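Local coordinates for pullulanase (Bacillus acidopullulyticus, PDB 2WAN), which hydrolyses the alpha-1,6-glucosidic linkages of pullulan and of branched starch polysaccharides, acting as a debranching glycoside hydrolase, at residues A[376-381]-A[391-396]; A[315-320]-A[328-333]; A[337-342]-A[380-385]; A[491-496]-A[511-516]. All coordinates share one frame; numbering follows the deposited sequence.

Interaction 1. Residues A[376-381]-A[391-396]; sequences WYYLYQ and AVDPYA. With SO4 (sulfate ion), chain K.
Tyr378 and Tyr380, on one strand, share a single carboxylate oxygen of Asp393. At the start of 376-381, Trp376 NE1 donates to O4 of a sulfate ion at 2.7 Å. Tyr378 follows: its OH donates to Asp393 OD2 at 2.6 Å on the anti side, somewhat out of the carboxylate plane, and ring and carboxylate planes stand almost perpendicular (86°). A water over the centre of one face of that ring links Tyr378 O to Asp393 N. Leu379 then lays CD2 against Val392 CG2 at 3.7 Å. Tyr380 makes the antiparallel pair with Ala391, N to Ala391 O and O to Ala391 N (2.8 Å), and, with CG anti to its carbonyl carbon (chi1 -61°), its hydroxyl meets Asp393 OD2 at 2.8 Å from the other face of the carboxylate. The second oxygen, OD1, accepts from Tyr395 N in an Asx turn, so both ends of the buried carboxylate are gripped. With an alanine in place of Asp393, both tyrosine hydroxyls would probably lose their shared acceptor and the turn its side-chain bond. Within the CBM48-type beta domain, strand 377-383 lies beside strand 338-344, Phe329 packs edge-to-face with Tyr378, and helix 564-568 covers Ala391 and Pro394.

Interaction 2. Residues A[315-320]-A[328-333]; sequences GNDLGN and SFRVWA
The beta hairpin of strands 319-322 and 326-332 begins here, in the domain assigned to carbohydrate-binding module 48, and Gly319 and Arg330 form an antiparallel hydrogen-bonded pair. Gly319 N reaches Arg330 O at 2.9 Å in a nearly straight bond (173°), and Arg330 N returns to Gly319 O at 3.0 Å. Gly319 has a positive phi, where a side chain would collide with the carbonyl oxygen of Leu318. The next pair, Asn320 with Phe329, is non-hydrogen-bonded; its carbonyl neighbours take CA-H...O contacts instead, Asn320 CA lying 3.2 Å from Ser328 O. Asn320 CB rests against CD2 and CE2 of the Phe329 ring. In this hairpin the side chain of Arg330 turns back along the chain that leads into the first strand. It leaves the backbone extended, bends at chi3 (-69°), and brings NE to Asp317 OD2 at 2.9 Å, a salt bridge met on the syn side of the carboxylate but 31° out of its plane. Of the guanidinium nitrogens, NE makes the bond to Asp317; NH1 donates to Thr364 and Ser360, and Asp317 OD1 is hydrogen-bonded to Tyr313. The charge pair is therefore held from both ends. The aliphatic part of the arginine is used as well: Leu318 CD2 packs on Arg330 CG at 3.9 Å. Leu318 also touches Met598 and Lys601 of helix 597-614, which places the start of the hairpin against the catalytic part of the chain.

Interaction 3. Residues A[337-342]-A[380-385]; sequences SNVQLL and YQVTVN
Leu341 CD1 lies 4.0 Å from Tyr380 CE1, the two side chains slanting past one another on the face of the sheet that also carries Val339 and Val382. The leucine CG is anti to its backbone N (chi1 177°), which carries the methyl to the ring. Farther along, Val339 CG1 meets Val382 CG2 at 4.3 Å and Tyr380 CB. Phe329 and Val331 of strand 326-332 pack over this apolar face. Strands 338-342 and 380-383 run antiparallel, their axes 4.7 Å apart at closest approach and 164° between their directions. Gln340 and Gln381 form a hydrogen-bonded pair; Gln381 N donates almost linearly to Gln340 O at 2.8 Å. On the opposite face these two glutamines run side by side, amide planes 60° apart, while Leu342 CD1 touches Gln381 CB at 4.0 Å. At the Asn338-Thr383 end, Thr383 N bonds to Asn338 O, and Ser337 N to Thr383 O at 2.8 Å, so Ser337 and Asn338 both face Thr383: a classic beta bulge. One water lies between Asn338 ND2 and Thr383 OG1, 3.0 Å from the latter; these groups also bond to Glu356 and Thr388 respectively. The sheet is thus two-faced: aliphatic and aromatic groups are buried in the core of the CBM48-type domain, while mainly amides and hydroxyls, with Leu342, line the partly exposed face where water joins the bonding.

Interaction 4. Residues A[491-496]-A[511-516]; sequences VEEFNS and PRNYNV
Arg512 and Glu493 are brought alongside by bends in both side chains: the arginine runs extended from the backbone and kinks at chi3 (68°), while the glutamate folds at chi2 (79°). The two side chains then run side by side, pointing the same way, and Arg512 NH2 forms a salt bridge to Glu493 OE2 at 2.9 Å. The side chain of Asn495 crosses that of Arg512 at about a right angle and uses its OD1 to accept from Arg512 NH1, also at 2.9 Å, with the oxygen at the guanidinium edge and near its plane. A water accepts from the same NH1 and donates to Asn495 O, while Phe494 O lies over one face of the group. Replacing Arg512 by a leucine would probably leave Glu493 OE2 without this positive partner and the amide of Asn495 freer to turn. These residues sit on short, irregular strands, 492-494 and 511-513, in the alpha-amylase-type catalytic domain, whose core is an eight-stranded parallel beta/alpha barrel; 492-494 follows barrel strand 485-488. Glu493 O takes two backbone donors, Arg512 N at 2.9 Å and Asn513 N at 3.1 Å, the latter from above the carbonyl plane. Past that point the chain enters a type I turn, Asn513 to Val516, and Glu493 N donates to Val516 O at 2.8 Å. Glu493 OE1 binds Arg530 and the backbone of Gly519, so the carboxylate has arginines at both oxygens. Within the turn, the Tyr514 ring edge meets Glu492 OE1 at CD1, 3.4 Å away, the carboxylate and ring planes perpendicular (89°).

Interactions 1, 2 and 3 belong to one antiparallel sheet of the CBM48-type domain, and interaction 4 to the catalytic domain. Interactions 1 and 3 share strand 377-383 and flank it on different edges, Tyr380 serving both; Phe329 and Val331 of interaction 2 pack against that tyrosine, and Phe329 against Leu341. Interactions 1 and 4 are buried, 2 and 3 partly so. Their chemistry follows: a carboxylate shared by tyrosines in 1, a salt bridge beside a hairpin in 2, an apolar face backed by amides in 3, and charged groups around irregular strands in 4. Pro394 O and Asn515 ND2 join interactions 1 and 4 across the domains; interaction 3 stays about 11 Å from 4 at nearest atoms.

Interaction 1. Residues A[376-381]-A[391-396]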
# COMPACT_ATOMS: atom_id res chain seq x y z
N TRP A 376 9.43 -10.68 -31.88
CA TRP A 376 8.26 -11.54 -32.07
C TRP A 376 7.22 -11.26 -30.98
O TRP A 376 7.56 -10.73 -29.91
CB TRP A 376 8.66 -13.02 -32.02
CG TRP A 376 9.23 -13.52 -33.30
CD1 TRP A 376 10.39 -13.11 -33.91
CD2 TRP A 376 8.68 -14.55 -34.14
NE1 TRP A 376 10.59 -13.80 -35.08
CE2 TRP A 376 9.55 -14.69 -35.25
CE3 TRP A 376 7.53 -15.36 -34.06
CZ2 TRP A 376 9.31 -15.62 -36.27
CZ3 TRP A 376 7.29 -16.28 -35.09
CH2 TRP A 376 8.19 -16.40 -36.18
N TYR A 377 5.97 -11.62 -31.24
CA TYR A 377 4.89 -11.43 -30.27
C TYR A 377 4.36 -12.78 -29.81
O TYR A 377 4.48 -13.79 -30.52
CB TYR A 377 3.76 -10.57 -30.85
CG TYR A 377 4.21 -9.16 -31.19
CD1 TYR A 377 4.82 -8.87 -32.44
CD2 TYR A 377 4.08 -8.13 -30.26
CE1 TYR A 377 5.25 -7.58 -32.75
CE2 TYR A 377 4.52 -6.83 -30.57
CZ TYR A 377 5.09 -6.56 -31.81
OH TYR A 377 5.51 -5.26 -32.09
N TYR A 378 3.79 -12.83 -28.61
CA TYR A 378 3.28 -14.11 -28.13
C TYR A 378 2.14 -13.98 -27.13
O TYR A 378 1.89 -12.91 -26.54
CB TYR A 378 4.39 -14.96 -27.50
CG TYR A 378 4.89 -14.56 -26.10
CD1 TYR A 378 5.64 -13.39 -25.92
CD2 TYR A 378 4.64 -15.37 -24.98
CE1 TYR A 378 6.12 -13.04 -24.65
CE2 TYR A 378 5.12 -15.03 -23.71
CZ TYR A 378 5.87 -13.87 -23.56
OH TYR A 378 6.37 -13.52 -22.34
N LEU A 379 1.42 -15.08 -27.01
CA LEU A 379 0.37 -15.25 -26.01
C LEU A 379 0.46 -16.66 -25.47
O LEU A 379 1.00 -17.56 -26.15
CB LEU A 379 -1.02 -15.08 -26.64
CG LEU A 379 -1.46 -13.67 -27.04
CD1 LEU A 379 -2.73 -13.72 -27.89
CD2 LEU A 379 -1.66 -12.80 -25.79
N TYR A 380 -0.07 -16.85 -24.26
CA TYR A 380 -0.35 -18.21 -23.74
C TYR A 380 -1.81 -18.57 -23.98
O TYR A 380 -2.70 -17.76 -23.76
CB TYR A 380 -0.03 -18.34 -22.24
CG TYR A 380 1.43 -18.09 -21.90
CD1 TYR A 380 2.46 -18.82 -22.53
CD2 TYR A 380 1.78 -17.15 -20.92
CE1 TYR A 380 3.80 -18.59 -22.21
CE2 TYR A 380 3.12 -16.94 -20.58
CZ TYR A 380 4.12 -17.65 -21.24
OH TYR A 380 5.43 -17.43 -20.92
N GLN A 381 -2.03 -19.80 -24.43
CA GLN A 381 -3.38 -20.32 -24.58
C GLN A 381 -3.59 -21.37 -23.48
O GLN A 381 -2.90 -22.39 -23.43
CB GLN A 381 -3.57 -20.90 -25.98
CG GLN A 381 -5.00 -21.38 -26.24
CD GLN A 381 -5.18 -21.90 -27.66
OE1 GLN A 381 -5.76 -21.23 -28.50
NE2 GLN A 381 -4.65 -23.08 -27.93
N ALA A 391 -3.92 -15.36 -22.95
CA ALA A 391 -3.49 -14.35 -21.98
C ALA A 391 -2.10 -13.83 -22.35
O ALA A 391 -1.26 -14.57 -22.90
CB ALA A 391 -3.49 -14.92 -20.57
N VAL A 392 -1.89 -12.55 -22.08
CA VAL A 392 -0.55 -11.96 -22.14
C VAL A 392 0.22 -12.42 -20.90
O VAL A 392 -0.33 -12.47 -19.79
CB VAL A 392 -0.64 -10.40 -22.24
CG1 VAL A 392 0.78 -9.74 -22.18
CG2 VAL A 392 -1.38 -9.97 -23.50
N ASP A 393 1.48 -12.80 -21.10
CA ASP A 393 2.36 -13.17 -20.01
C ASP A 393 2.41 -12.05 -18.95
O ASP A 393 2.81 -10.94 -19.28
CB ASP A 393 3.76 -13.37 -20.58
CG ASP A 393 4.69 -14.13 -19.64
OD1 ASP A 393 4.47 -14.10 -18.42
OD2 ASP A 393 5.65 -14.79 -20.15
N PRO A 394 2.03 -12.34 -17.68
CA PRO A 394 2.14 -11.32 -16.63
C PRO A 394 3.58 -10.80 -16.46
O PRO A 394 3.78 -9.69 -15.94
CB PRO A 394 1.71 -12.08 -15.36
CG PRO A 394 0.73 -13.08 -15.88
CD PRO A 394 1.38 -13.57 -17.16
N TYR A 395 4.55 -11.60 -16.89
CA TYR A 395 5.96 -11.22 -16.82
C TYR A 395 6.51 -10.57 -18.10
O TYR A 395 7.71 -10.33 -18.16
CB TYR A 395 6.82 -12.44 -16.45
CG TYR A 395 6.80 -12.80 -14.97
CD1 TYR A 395 5.70 -13.46 -14.41
CD2 TYR A 395 7.88 -12.46 -14.14
CE1 TYR A 395 5.67 -13.80 -13.04
CE2 TYR A 395 7.87 -12.78 -12.77
CZ TYR A 395 6.75 -13.46 -12.23
OH TYR A 395 6.70 -13.76 -10.89
N ALA A 396 5.67 -10.30 -19.11
CA ALA A 396 6.14 -9.67 -20.34
C ALA A 396 6.79 -8.32 -20.03
O ALA A 396 6.29 -7.58 -19.17
CB ALA A 396 4.96 -9.45 -21.33
S SO4 K . 13.11 -13.86 -38.15
O1 SO4 K . 14.44 -14.09 -37.59
O2 SO4 K . 12.49 -15.17 -38.41
O3 SO4 K . 13.20 -13.09 -39.38
O4 SO4 K . 12.31 -13.16 -37.12
O HOH W 1 2.64 -12.74 -23.79

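Interaction 2. Residues A[315-320]-A[328-333]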
# COMPACT_ATOMS: atom_id res chain seq x y z
N GLY A 315 11.80 -20.62 -8.86
CA GLY A 315 12.78 -20.21 -9.88
C GLY A 315 12.64 -18.74 -10.26
O GLY A 315 11.60 -18.12 -10.02
N ASN A 316 13.68 -18.19 -10.89
CA ASN A 316 13.71 -16.76 -11.25
C ASN A 316 13.43 -16.52 -12.74
O ASN A 316 13.69 -15.43 -13.25
CB ASN A 316 15.07 -16.16 -10.87
CG ASN A 316 16.25 -16.83 -11.60
OD1 ASN A 316 16.07 -17.60 -12.54
ND2 ASN A 316 17.47 -16.53 -11.15
N ASP A 317 12.87 -17.53 -13.42
CA ASP A 317 12.71 -17.52 -14.87
C ASP A 317 11.25 -17.45 -15.36
O ASP A 317 10.99 -17.75 -16.54
CB ASP A 317 13.43 -18.72 -15.50
CG ASP A 317 12.81 -20.05 -15.11
OD1 ASP A 317 12.23 -20.14 -14.01
OD2 ASP A 317 12.92 -21.00 -15.91
N LEU A 318 10.30 -17.06 -14.51
CA LEU A 318 8.95 -16.84 -15.05
C LEU A 318 8.98 -15.72 -16.11
O LEU A 318 9.68 -14.70 -15.94
CB LEU A 318 7.92 -16.56 -13.95
CG LEU A 318 7.63 -17.72 -12.98
CD1 LEU A 318 6.61 -17.27 -11.90
CD2 LEU A 318 7.12 -18.95 -13.71
N GLY A 319 8.25 -15.94 -17.19
CA GLY A 319 8.23 -15.03 -18.33
C GLY A 319 9.00 -15.59 -19.51
O GLY A 319 9.04 -16.81 -19.71
N ASN A 320 9.60 -14.71 -20.31
CA ASN A 320 10.47 -15.15 -21.40
C ASN A 320 11.91 -14.74 -21.12
O ASN A 320 12.17 -13.68 -20.54
CB ASN A 320 9.99 -14.65 -22.78
CG ASN A 320 10.09 -13.13 -22.92
OD1 ASN A 320 9.13 -12.39 -22.61
ND2 ASN A 320 11.23 -12.66 -23.40
N SER A 328 13.37 -19.06 -23.95
CA SER A 328 12.65 -19.98 -23.06
C SER A 328 11.48 -19.26 -22.40
O SER A 328 11.60 -18.08 -22.04
CB SER A 328 13.58 -20.52 -21.98
OG SER A 328 14.63 -21.28 -22.57
N PHE A 329 10.38 -19.99 -22.25
CA PHE A 329 9.13 -19.45 -21.71
C PHE A 329 8.76 -20.29 -20.50
O PHE A 329 8.99 -21.51 -20.49
CB PHE A 329 8.01 -19.51 -22.74
CG PHE A 329 8.32 -18.76 -24.02
CD1 PHE A 329 9.11 -19.34 -25.02
CD2 PHE A 329 7.81 -17.48 -24.23
CE1 PHE A 329 9.38 -18.65 -26.20
CE2 PHE A 329 8.07 -16.78 -25.41
CZ PHE A 329 8.86 -17.37 -26.40
N ARG A 330 8.20 -19.64 -19.49
CA ARG A 330 7.70 -20.36 -18.31
C ARG A 330 6.55 -19.59 -17.69
O ARG A 330 6.64 -18.36 -17.52
CB ARG A 330 8.79 -20.62 -17.27
CG ARG A 330 8.32 -21.65 -16.20
CD ARG A 330 9.35 -21.90 -15.11
NE ARG A 330 10.54 -22.61 -15.59
CZ ARG A 330 10.70 -23.94 -15.54
NH1 ARG A 330 9.74 -24.72 -15.05
NH2 ARG A 330 11.83 -24.48 -15.98
N VAL A 331 5.47 -20.31 -17.39
CA VAL A 331 4.26 -19.72 -16.81
C VAL A 331 3.72 -20.63 -15.71
O VAL A 331 3.77 -21.87 -15.84
CB VAL A 331 3.16 -19.44 -17.90
CG1 VAL A 331 2.68 -20.75 -18.56
CG2 VAL A 331 1.98 -18.64 -17.32
N TRP A 332 3.22 -20.03 -14.63
CA TRP A 332 2.62 -20.79 -13.53
C TRP A 332 1.12 -20.96 -13.76
O TRP A 332 0.38 -19.98 -13.79
CB TRP A 332 2.88 -20.07 -12.19
CG TRP A 332 2.49 -20.88 -10.97
CD1 TRP A 332 3.06 -22.04 -10.52
CD2 TRP A 332 1.45 -20.55 -10.04
NE1 TRP A 332 2.43 -22.47 -9.37
CE2 TRP A 332 1.44 -21.57 -9.05
CE3 TRP A 332 0.53 -19.49 -9.93
CZ2 TRP A 332 0.54 -21.56 -7.97
CZ3 TRP A 332 -0.36 -19.49 -8.87
CH2 TRP A 332 -0.35 -20.51 -7.90
N ALA A 333 0.68 -22.20 -13.97
CA ALA A 333 -0.73 -22.47 -14.24
C ALA A 333 -1.10 -23.84 -13.66
O ALA A 333 -1.34 -24.80 -14.42
CB ALA A 333 -1.02 -22.41 -15.73

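Interaction 3. Residues A[337-342]-A[380-385]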
# COMPACT_ATOMS: atom_id res chain seq x y z
N SER A 337 -5.26 -27.83 -17.63
CA SER A 337 -5.12 -29.16 -18.25
C SER A 337 -4.17 -29.10 -19.45
O SER A 337 -3.55 -30.11 -19.81
CB SER A 337 -6.48 -29.71 -18.67
OG SER A 337 -7.11 -28.90 -19.65
N ASN A 338 -4.07 -27.92 -20.06
CA ASN A 338 -3.18 -27.70 -21.19
C ASN A 338 -2.75 -26.24 -21.27
O ASN A 338 -3.56 -25.35 -21.01
CB ASN A 338 -3.87 -28.09 -22.50
CG ASN A 338 -2.88 -28.31 -23.63
OD1 ASN A 338 -1.70 -28.55 -23.39
ND2 ASN A 338 -3.36 -28.23 -24.86
N VAL A 339 -1.49 -26.02 -21.64
CA VAL A 339 -1.01 -24.68 -22.00
C VAL A 339 -0.24 -24.75 -23.31
O VAL A 339 0.67 -25.56 -23.46
CB VAL A 339 -0.12 -24.03 -20.90
CG1 VAL A 339 0.27 -22.60 -21.30
CG2 VAL A 339 -0.81 -24.01 -19.54
N GLN A 340 -0.63 -23.90 -24.27
CA GLN A 340 0.12 -23.77 -25.51
C GLN A 340 0.71 -22.37 -25.65
O GLN A 340 0.14 -21.39 -25.14
CB GLN A 340 -0.80 -24.07 -26.69
CG GLN A 340 -1.36 -25.48 -26.64
CD GLN A 340 -1.87 -25.94 -27.99
OE1 GLN A 340 -3.07 -26.01 -28.22
NE2 GLN A 340 -0.94 -26.23 -28.90
N LEU A 341 1.84 -22.30 -26.33
CA LEU A 341 2.47 -21.03 -26.72
C LEU A 341 2.01 -20.63 -28.12
O LEU A 341 2.15 -21.42 -29.07
CB LEU A 341 4.01 -21.17 -26.68
CG LEU A 341 4.86 -19.98 -27.12
CD1 LEU A 341 4.74 -18.83 -26.09
CD2 LEU A 341 6.32 -20.40 -27.28
N LEU A 342 1.49 -19.41 -28.25
CA LEU A 342 1.10 -18.85 -29.55
C LEU A 342 2.13 -17.80 -29.92
O LEU A 342 2.31 -16.82 -29.19
CB LEU A 342 -0.31 -18.24 -29.52
CG LEU A 342 -1.44 -19.13 -28.95
CD1 LEU A 342 -2.80 -18.42 -29.04
CD2 LEU A 342 -1.48 -20.43 -29.71
N TYR A 380 -0.07 -16.85 -24.26
CA TYR A 380 -0.35 -18.21 -23.74
C TYR A 380 -1.81 -18.57 -23.98
O TYR A 380 -2.70 -17.76 -23.76
CB TYR A 380 -0.03 -18.34 -22.24
CG TYR A 380 1.43 -18.09 -21.90
CD1 TYR A 380 2.46 -18.82 -22.53
CD2 TYR A 380 1.78 -17.15 -20.92
CE1 TYR A 380 3.80 -18.59 -22.21
CE2 TYR A 380 3.12 -16.94 -20.58
CZ TYR A 380 4.12 -17.65 -21.24
OH TYR A 380 5.43 -17.43 -20.92
N GLN A 381 -2.03 -19.80 -24.43
CA GLN A 381 -3.38 -20.32 -24.58
C GLN A 381 -3.59 -21.37 -23.48
O GLN A 381 -2.90 -22.39 -23.43
CB GLN A 381 -3.57 -20.90 -25.98
CG GLN A 381 -5.00 -21.38 -26.24
CD GLN A 381 -5.18 -21.90 -27.66
OE1 GLN A 381 -5.76 -21.23 -28.50
NE2 GLN A 381 -4.65 -23.08 -27.93
N VAL A 382 -4.50 -21.06 -22.56
CA VAL A 382 -4.61 -21.81 -21.32
C VAL A 382 -5.98 -22.46 -21.23
O VAL A 382 -7.01 -21.77 -21.29
CB VAL A 382 -4.42 -20.89 -20.07
CG1 VAL A 382 -4.48 -21.71 -18.79
CG2 VAL A 382 -3.08 -20.13 -20.15
N THR A 383 -5.98 -23.78 -21.09
CA THR A 383 -7.20 -24.55 -20.90
C THR A 383 -7.35 -24.89 -19.42
O THR A 383 -6.50 -25.59 -18.85
CB THR A 383 -7.22 -25.84 -21.76
OG1 THR A 383 -7.07 -25.48 -23.15
CG2 THR A 383 -8.54 -26.60 -21.56
N VAL A 384 -8.40 -24.39 -18.79
CA VAL A 384 -8.70 -24.73 -17.41
C VAL A 384 -10.08 -25.34 -17.32
O VAL A 384 -11.07 -24.68 -17.64
CB VAL A 384 -8.64 -23.50 -16.49
CG1 VAL A 384 -9.19 -23.85 -15.11
CG2 VAL A 384 -7.21 -23.00 -16.37
N ASN A 385 -10.14 -26.59 -16.88
CA ASN A 385 -11.40 -27.31 -16.78
C ASN A 385 -12.21 -27.18 -18.07
O ASN A 385 -11.78 -27.63 -19.13
CB ASN A 385 -12.20 -26.78 -15.59
CG ASN A 385 -13.19 -27.79 -15.06
OD1 ASN A 385 -13.26 -28.92 -15.54
ND2 ASN A 385 -13.96 -27.40 -14.05
O HOH W 2 -6.48 -27.80 -24.99

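Interaction 4. Residues A[491-496]-A[511-516]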
# COMPACT_ATOMS: atom_id res chain seq x y z
N VAL A 491 3.69 4.82 -13.89
CA VAL A 491 4.24 4.56 -15.23
C VAL A 491 4.25 3.06 -15.60
O VAL A 491 4.75 2.70 -16.67
CB VAL A 491 5.62 5.21 -15.44
CG1 VAL A 491 5.55 6.75 -15.24
CG2 VAL A 491 6.71 4.56 -14.54
N GLU A 492 3.75 2.19 -14.73
CA GLU A 492 3.50 0.79 -15.15
C GLU A 492 2.21 0.78 -15.96
O GLU A 492 1.18 1.33 -15.53
CB GLU A 492 3.39 -0.15 -13.96
CG GLU A 492 4.69 -0.24 -13.17
CD GLU A 492 4.60 -1.10 -11.93
OE1 GLU A 492 3.47 -1.42 -11.47
OE2 GLU A 492 5.69 -1.44 -11.39
N GLU A 493 2.27 0.15 -17.14
CA GLU A 493 1.17 0.08 -18.10
C GLU A 493 -0.21 -0.13 -17.48
O GLU A 493 -0.46 -1.11 -16.77
CB GLU A 493 1.42 -1.06 -19.11
CG GLU A 493 0.37 -1.15 -20.22
CD GLU A 493 0.55 -0.14 -21.33
OE1 GLU A 493 1.53 0.63 -21.32
OE2 GLU A 493 -0.33 -0.09 -22.23
N PHE A 494 -1.10 0.81 -17.78
CA PHE A 494 -2.47 0.76 -17.28
C PHE A 494 -3.50 0.73 -18.42
O PHE A 494 -3.18 1.02 -19.58
CB PHE A 494 -2.73 1.90 -16.27
CG PHE A 494 -2.32 3.28 -16.74
CD1 PHE A 494 -3.19 4.05 -17.51
CD2 PHE A 494 -1.07 3.83 -16.38
CE1 PHE A 494 -2.83 5.33 -17.94
CE2 PHE A 494 -0.72 5.12 -16.80
CZ PHE A 494 -1.59 5.87 -17.58
N ASN A 495 -4.74 0.40 -18.08
CA ASN A 495 -5.75 0.08 -19.09
C ASN A 495 -6.53 1.27 -19.65
O ASN A 495 -7.07 1.20 -20.77
CB ASN A 495 -6.71 -0.98 -18.52
CG ASN A 495 -7.66 -1.53 -19.57
OD1 ASN A 495 -7.24 -2.26 -20.49
ND2 ASN A 495 -8.94 -1.17 -19.45
N SER A 496 -6.59 2.38 -18.89
CA SER A 496 -7.58 3.45 -19.14
C SER A 496 -7.28 4.32 -20.36
O SER A 496 -8.17 5.03 -20.87
CB SER A 496 -7.76 4.31 -17.89
OG SER A 496 -6.50 4.65 -17.31
N PRO A 511 -3.80 -0.61 -13.21
CA PRO A 511 -2.71 -1.33 -13.88
C PRO A 511 -3.16 -2.58 -14.64
O PRO A 511 -4.11 -3.28 -14.24
CB PRO A 511 -1.78 -1.72 -12.72
CG PRO A 511 -2.68 -1.75 -11.53
CD PRO A 511 -3.67 -0.66 -11.74
N ARG A 512 -2.46 -2.86 -15.73
CA ARG A 512 -2.73 -4.04 -16.55
C ARG A 512 -1.47 -4.86 -16.80
O ARG A 512 -1.51 -6.09 -16.70
CB ARG A 512 -3.34 -3.62 -17.90
CG ARG A 512 -3.75 -4.81 -18.84
CD ARG A 512 -4.36 -4.26 -20.14
NE ARG A 512 -3.33 -3.57 -20.92
CZ ARG A 512 -3.53 -2.53 -21.72
NH1 ARG A 512 -4.75 -2.03 -21.89
NH2 ARG A 512 -2.50 -2.01 -22.35
N ASN A 513 -0.38 -4.19 -17.18
CA ASN A 513 0.91 -4.89 -17.45
C ASN A 513 2.00 -4.32 -16.54
O ASN A 513 2.62 -3.30 -16.85
CB ASN A 513 1.31 -4.82 -18.94
CG ASN A 513 0.16 -5.21 -19.87
OD1 ASN A 513 -0.06 -6.40 -20.18
ND2 ASN A 513 -0.58 -4.22 -20.30
N TYR A 514 2.20 -4.97 -15.41
CA TYR A 514 3.02 -4.40 -14.33
C TYR A 514 4.48 -4.16 -14.68
O TYR A 514 5.14 -3.33 -14.05
CB TYR A 514 2.94 -5.25 -13.07
CG TYR A 514 1.62 -5.14 -12.32
CD1 TYR A 514 1.37 -4.06 -11.47
CD2 TYR A 514 0.65 -6.13 -12.44
CE1 TYR A 514 0.17 -3.96 -10.77
CE2 TYR A 514 -0.56 -6.03 -11.75
CZ TYR A 514 -0.78 -4.93 -10.91
OH TYR A 514 -1.96 -4.81 -10.21
N ASN A 515 5.00 -4.90 -15.67
CA ASN A 515 6.44 -4.85 -15.97
C ASN A 515 6.77 -4.16 -17.28
O ASN A 515 7.86 -4.35 -17.84
CB ASN A 515 6.99 -6.28 -15.91
CG ASN A 515 6.76 -6.88 -14.56
OD1 ASN A 515 7.24 -6.34 -13.56
ND2 ASN A 515 5.97 -7.95 -14.50
N VAL A 516 5.83 -3.34 -17.74
CA VAL A 516 5.93 -2.61 -19.01
C VAL A 516 5.69 -1.12 -18.73
O VAL A 516 4.76 -0.78 -18.01
CB VAL A 516 4.86 -3.09 -20.04
CG1 VAL A 516 4.92 -2.29 -21.35
CG2 VAL A 516 4.97 -4.63 -20.31
O HOH W 3 -5.74 0.47 -23.17